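Local atomic coordinates of TRAP dicarboxylate transporter-DctP subunit (Desulfovibrio salexigens, PDB entry 4N6D), a protein that probably binds an organic acid, such as a dicarboxylate, in the periplasm and delivers it to a TRAP-type membrane transporter. Residues A[31-36]-A[86-91]; A[81-86]-A[236-241]. One frame throughout, in Å; residues are numbered along the deposited sequence.

Interaction 1: A[31-36]-A[86-91]; sequences SLSYAN and GQADIG
Asp-89 OD2 is gripped by a backbone N-H and a water: Ser-33 N donates to its anti lone pair at 2.9 Å, nearly straight at 167°, and a water 2.6 Å away ties OD2 to Ser-31 O. The carboxylate sits where strand 90-94 begins to pair in parallel with strand 30-35 in the main sheet of this solute-binding fold, so a side chain does the backbone's work just before the first bridge, Tyr-34 with Ile-90. With chi1 at 56°, Ser-33 OG sits between the backbone N and carbonyl carbon and accepts Asp-89 N at 3.0 Å, making a reciprocal pair of backbone-to-side-chain bonds. The parallel backbone pairing follows: Ile-90 N gives a bent bond to Ser-33 O, and Ala-35 N gives a straighter one to Ile-90 O at 2.8 Å. The other carboxylate oxygen, OD1, is hydrogen-bonded to Ser-243 OG, which helps fix the rotation of the group. Leu-32 CD2 packs on Asp-89 CG, the two side chains crossing at about a right angle. The CG2 methyl of Ile-90 stands over the centre of the Tyr-34 ring, a CH-pi contact 3.6 Å from the centroid and 5° off its normal.

Interaction 2: A[81-86]-A[236-241]; sequences RGVMQG and AIIMNM. With I3C (5-amino-2,4,6-triiodobenzene-1,3-dicarboxylic acid), chain C.
The amide of Asn-240 reaches the last turn of helix 79-85, where its ND2 donates to Val-83 O at 2.8 Å; the oxygen lies close to the amide plane and the nitrogen in the carbonyl plane. Val-83 O also accepts Gly-86 N at 3.0 Å, so one carbonyl serves both the strand and the Schellman motif that ends the helix at Gly-86 (phi 86°). Asn-240 is itself an N-cap: its OD1 accepts Ser-243 N at the start of helix 241-245, which leaves ND2 turned to the C-terminal turn of helix 79-85 and probably holds the amide's orientation. Val-83 points its side chain at the strand. Its CG1, anti to the backbone N (chi1 171°), lies 3.5 Å from Asn-240 N, while its CB meets Ile-238 CD1 at 4.0 Å. Away from the strand, Arg-81 holds one carboxylate of I3C at the edge of its guanidinium, NH2 to O12 at 2.6 Å and straight, NH1 to O11 at 3.2 Å and bent. Met-84 CE approaches iodine I2. Helix 79-85 packs on the end of strand 234-240, the axes of segments 81-85 and 236-240 coming within 7.2 Å at 34°, with Phe-139 of strand 139-146 against Ile-238 and Met-84.

In the fold
Interactions 1 and 2 share Gly-86, where helix 79-85 ends and the chain turns toward strand 90-94, and their centres are about 7 Å apart. Strand 90-94 lies between their two other strands in the five-stranded sheet, parallel to 30-35 and antiparallel to 234-240. Probable hydrogen bonds join the contacts directly, Asn-240 N to Asp-89 O at 2.8 Å and Ile-238 N to Gly-91 O at 2.9 Å. Ser-243 links them a second time, bonding Asp-89 through its hydroxyl and Asn-240 through its backbone. I3C, the triiodo compound used for phasing, is met by Arg-81 and Met-84 of interaction 2 and by Arg-138; from interaction 1, the side chain of Gln-87 lies about 10 Å from I3C.

Interaction 1: A[31-36]-A[86-91]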
loop_
_atom_site.group_PDB
_atom_site.type_symbol
_atom_site.label_atom_id
_atom_site.label_comp_id
_atom_site.label_asym_id
_atom_site.label_seq_id
_atom_site.Cartn_x
_atom_site.Cartn_y
_atom_site.Cartn_z
ATOM N N SER A 31 -24.643 -14.956 3.061
ATOM C CA SER A 31 -24.632 -13.512 2.898
ATOM C C SER A 31 -23.477 -12.969 3.714
ATOM O O SER A 31 -23.371 -13.250 4.910
ATOM C CB SER A 31 -25.946 -12.906 3.393
ATOM O OG SER A 31 -26.004 -11.497 3.151
ATOM N N LEU A 32 -22.590 -12.219 3.074
ATOM C CA LEU A 32 -21.412 -11.703 3.764
ATOM C C LEU A 32 -21.346 -10.180 3.682
ATOM O O LEU A 32 -21.475 -9.610 2.595
ATOM C CB LEU A 32 -20.159 -12.271 3.127
ATOM C CG LEU A 32 -20.052 -13.795 3.130
ATOM C CD1 LEU A 32 -18.915 -14.256 2.248
ATOM C CD2 LEU A 32 -19.918 -14.295 4.564
ATOM N N SER A 33 -21.078 -9.524 4.803
ATOM C CA SER A 33 -20.831 -8.092 4.812
ATOM C C SER A 33 -19.328 -7.821 4.716
ATOM O O SER A 33 -18.534 -8.546 5.300
ATOM C CB SER A 33 -21.380 -7.454 6.093
ATOM O OG SER A 33 -20.812 -8.112 7.217
ATOM N N TYR A 34 -18.952 -6.778 3.975
ATOM C CA TYR A 34 -17.559 -6.460 3.716
ATOM C C TYR A 34 -17.361 -4.980 4.056
ATOM O O TYR A 34 -17.836 -4.076 3.345
ATOM C CB TYR A 34 -17.263 -6.826 2.250
ATOM C CG TYR A 34 -15.829 -6.811 1.779
ATOM C CD1 TYR A 34 -15.408 -7.728 0.838
ATOM C CD2 TYR A 34 -14.917 -5.856 2.207
ATOM C CE1 TYR A 34 -14.109 -7.710 0.335
ATOM C CE2 TYR A 34 -13.613 -5.844 1.718
ATOM C CZ TYR A 34 -13.226 -6.770 0.773
ATOM O OH TYR A 34 -11.955 -6.784 0.243
ATOM N N ALA A 35 -16.710 -4.743 5.196
ATOM C CA ALA A 35 -16.435 -3.395 5.682
ATOM C C ALA A 35 -15.155 -2.868 5.052
ATOM O O ALA A 35 -14.204 -3.609 4.867
ATOM C CB ALA A 35 -16.311 -3.399 7.201
ATOM N N ASN A 36 -15.140 -1.581 4.738
ATOM C CA ASN A 36 -13.969 -0.948 4.157
ATOM C C ASN A 36 -13.928 0.509 4.588
ATOM O O ASN A 36 -14.920 1.211 4.460
ATOM C CB ASN A 36 -14.033 -1.079 2.637
ATOM C CG ASN A 36 -12.696 -1.358 2.022
ATOM O OD1 ASN A 36 -11.674 -0.826 2.466
ATOM N ND2 ASN A 36 -12.690 -2.198 0.988
ATOM N N GLY A 86 -17.522 -10.282 14.623
ATOM C CA GLY A 86 -18.550 -10.644 13.667
ATOM C C GLY A 86 -19.500 -9.504 13.299
ATOM O O GLY A 86 -20.524 -9.734 12.637
ATOM N N GLN A 87 -19.180 -8.284 13.720
ATOM C CA GLN A 87 -19.975 -7.135 13.318
ATOM C C GLN A 87 -19.966 -6.973 11.811
ATOM O O GLN A 87 -20.943 -6.485 11.218
ATOM C CB GLN A 87 -19.434 -5.859 13.927
ATOM C CG GLN A 87 -19.791 -5.656 15.349
ATOM C CD GLN A 87 -19.263 -4.336 15.831
ATOM O OE1 GLN A 87 -19.630 -3.284 15.303
ATOM N NE2 GLN A 87 -18.364 -4.378 16.804
ATOM N N ALA A 88 -18.839 -7.351 11.198
ATOM C CA ALA A 88 -18.759 -7.533 9.761
ATOM C C ALA A 88 -18.119 -8.880 9.528
ATOM O O ALA A 88 -17.327 -9.336 10.349
ATOM C CB ALA A 88 -17.926 -6.455 9.092
ATOM N N ASP A 89 -18.460 -9.528 8.419
ATOM C CA ASP A 89 -17.818 -10.789 8.077
ATOM C C ASP A 89 -16.398 -10.595 7.568
ATOM O O ASP A 89 -15.527 -11.428 7.817
ATOM C CB ASP A 89 -18.633 -11.575 7.044
ATOM C CG ASP A 89 -20.029 -11.940 7.571
ATOM O OD1 ASP A 89 -20.113 -12.786 8.494
ATOM O OD2 ASP A 89 -21.025 -11.367 7.070
ATOM N N ILE A 90 -16.181 -9.495 6.864
ATOM C CA ILE A 90 -14.932 -9.222 6.170
ATOM C C ILE A 90 -14.591 -7.771 6.347
ATOM O O ILE A 90 -15.481 -6.920 6.452
ATOM C CB ILE A 90 -15.079 -9.505 4.644
ATOM C CG1 ILE A 90 -15.467 -10.957 4.400
ATOM C CG2 ILE A 90 -13.787 -9.131 3.894
ATOM C CD1 ILE A 90 -15.907 -11.203 2.937
ATOM N N GLY A 91 -13.307 -7.472 6.428
ATOM C CA GLY A 91 -12.861 -6.094 6.546
ATOM C C GLY A 91 -11.487 -5.882 5.936
ATOM O O GLY A 91 -10.737 -6.840 5.723
HETATM O O HOH W 1 -23.581 -11.478 7.500
#

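Interaction 2: A[81-86]-A[236-241]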
loop_
_atom_site.group_PDB
_atom_site.type_symbol
_atom_site.label_atom_id
_atom_site.label_comp_id
_atom_site.label_asym_id
_atom_site.label_seq_id
_atom_site.Cartn_x
_atom_site.Cartn_y
_atom_site.Cartn_z
ATOM N N ARG A 81 -11.316 -5.270 15.530
ATOM C CA ARG A 81 -12.165 -5.819 16.567
ATOM C C ARG A 81 -13.538 -6.170 16.013
ATOM O O ARG A 81 -14.147 -7.183 16.367
ATOM C CB ARG A 81 -12.323 -4.823 17.708
ATOM C CG ARG A 81 -12.881 -5.451 18.951
ATOM C CD ARG A 81 -11.894 -6.452 19.562
ATOM N NE ARG A 81 -12.534 -7.125 20.688
ATOM C CZ ARG A 81 -12.451 -8.423 20.946
ATOM N NH1 ARG A 81 -11.721 -9.219 20.179
ATOM N NH2 ARG A 81 -13.096 -8.908 21.995
ATOM N N GLY A 82 -14.036 -5.314 15.130
ATOM C CA GLY A 82 -15.336 -5.543 14.530
ATOM C C GLY A 82 -15.439 -6.827 13.733
ATOM O O GLY A 82 -16.439 -7.540 13.786
ATOM N N VAL A 83 -14.416 -7.132 12.955
ATOM C CA VAL A 83 -14.431 -8.387 12.233
ATOM C C VAL A 83 -14.279 -9.571 13.210
ATOM O O VAL A 83 -14.956 -10.596 13.083
ATOM C CB VAL A 83 -13.352 -8.399 11.137
ATOM C CG1 VAL A 83 -13.220 -9.793 10.546
ATOM C CG2 VAL A 83 -13.703 -7.398 10.046
ATOM N N MET A 84 -13.424 -9.417 14.221
ATOM C CA MET A 84 -13.207 -10.483 15.198
ATOM C C MET A 84 -14.506 -10.817 15.900
ATOM O O MET A 84 -14.787 -11.980 16.210
ATOM C CB MET A 84 -12.162 -10.052 16.228
ATOM C CG MET A 84 -10.766 -9.957 15.672
ATOM S SD MET A 84 -9.543 -9.356 16.852
ATOM C CE MET A 84 -9.865 -10.552 18.041
ATOM N N GLN A 85 -15.310 -9.789 16.152
ATOM C CA GLN A 85 -16.583 -9.937 16.852
ATOM C C GLN A 85 -17.742 -10.328 15.938
ATOM O O GLN A 85 -18.817 -10.668 16.418
ATOM C CB GLN A 85 -16.924 -8.646 17.605
ATOM C CG GLN A 85 -15.987 -8.402 18.769
ATOM C CD GLN A 85 -16.311 -7.150 19.562
ATOM O OE1 GLN A 85 -16.490 -6.069 18.998
ATOM N NE2 GLN A 85 -16.375 -7.290 20.884
ATOM N N GLY A 86 -17.522 -10.282 14.623
ATOM C CA GLY A 86 -18.550 -10.644 13.667
ATOM C C GLY A 86 -19.500 -9.504 13.299
ATOM O O GLY A 86 -20.524 -9.734 12.637
ATOM N N ALA A 236 -4.394 -5.938 4.339
ATOM C CA ALA A 236 -4.927 -7.285 4.399
ATOM C C ALA A 236 -6.442 -7.252 4.369
ATOM O O ALA A 236 -7.062 -6.376 4.977
ATOM C CB ALA A 236 -4.453 -7.999 5.669
ATOM N N ILE A 237 -7.025 -8.194 3.644
ATOM C CA ILE A 237 -8.468 -8.440 3.717
ATOM C C ILE A 237 -8.687 -9.643 4.623
ATOM O O ILE A 237 -8.202 -10.752 4.355
ATOM C CB ILE A 237 -9.076 -8.681 2.336
ATOM C CG1 ILE A 237 -8.761 -7.509 1.378
ATOM C CG2 ILE A 237 -10.584 -8.933 2.472
ATOM C CD1 ILE A 237 -9.177 -6.125 1.905
ATOM N N ILE A 238 -9.375 -9.402 5.736
ATOM C CA ILE A 238 -9.553 -10.421 6.771
ATOM C C ILE A 238 -11.012 -10.829 6.882
ATOM O O ILE A 238 -11.906 -10.010 6.669
ATOM C CB ILE A 238 -9.036 -9.929 8.172
ATOM C CG1 ILE A 238 -9.661 -8.587 8.581
ATOM C CG2 ILE A 238 -7.504 -9.832 8.177
ATOM C CD1 ILE A 238 -9.457 -8.220 10.073
ATOM N N MET A 239 -11.230 -12.097 7.233
ATOM C CA MET A 239 -12.571 -12.618 7.412
ATOM C C MET A 239 -12.706 -13.253 8.794
ATOM O O MET A 239 -11.789 -13.921 9.283
ATOM C CB MET A 239 -12.863 -13.641 6.315
ATOM C CG MET A 239 -14.239 -14.271 6.434
ATOM S SD MET A 239 -14.663 -15.265 4.995
ATOM C CE MET A 239 -16.428 -15.370 5.174
ATOM N N ASN A 240 -13.860 -13.032 9.407
ATOM C CA ASN A 240 -14.184 -13.606 10.711
ATOM C C ASN A 240 -14.113 -15.129 10.631
ATOM O O ASN A 240 -14.589 -15.723 9.658
ATOM C CB ASN A 240 -15.592 -13.165 11.102
ATOM C CG ASN A 240 -16.084 -13.859 12.334
ATOM O OD1 ASN A 240 -16.682 -14.927 12.244
ATOM N ND2 ASN A 240 -15.862 -13.249 13.498
ATOM N N MET A 241 -13.488 -15.760 11.616
ATOM C CA MET A 241 -13.278 -17.200 11.554
ATOM C C MET A 241 -14.578 -17.996 11.602
ATOM O O MET A 241 -14.708 -19.011 10.908
ATOM C CB MET A 241 -12.341 -17.670 12.669
ATOM C CG MET A 241 -11.919 -19.087 12.491
ATOM S SD MET A 241 -10.761 -19.232 11.145
ATOM C CE MET A 241 -9.348 -18.426 11.895
HETATM I I3 I3C C . -11.247 -18.171 23.370
HETATM I I2 I3C C . -9.729 -12.655 21.337
HETATM I I1 I3C C . -15.445 -13.991 22.502
HETATM O O8 I3C C . -14.312 -16.851 24.514
HETATM O O9 I3C C . -14.767 -17.411 22.434
HETATM C C10 I3C C . -12.865 -12.325 21.637
HETATM N N13 I3C C . -9.368 -15.716 22.318
HETATM C C1 I3C C . -13.054 -15.820 22.813
HETATM C C6 I3C C . -11.728 -16.207 22.779
HETATM C C5 I3C C . -10.741 -15.331 22.362
HETATM C C4 I3C C . -11.127 -14.064 21.999
HETATM C C3 I3C C . -12.453 -13.687 22.030
HETATM C C2 I3C C . -13.424 -14.556 22.446
HETATM C C7 I3C C . -14.106 -16.751 23.274
HETATM O O11 I3C C . -13.201 -12.062 20.453
HETATM O O12 I3C C . -12.879 -11.442 22.528
#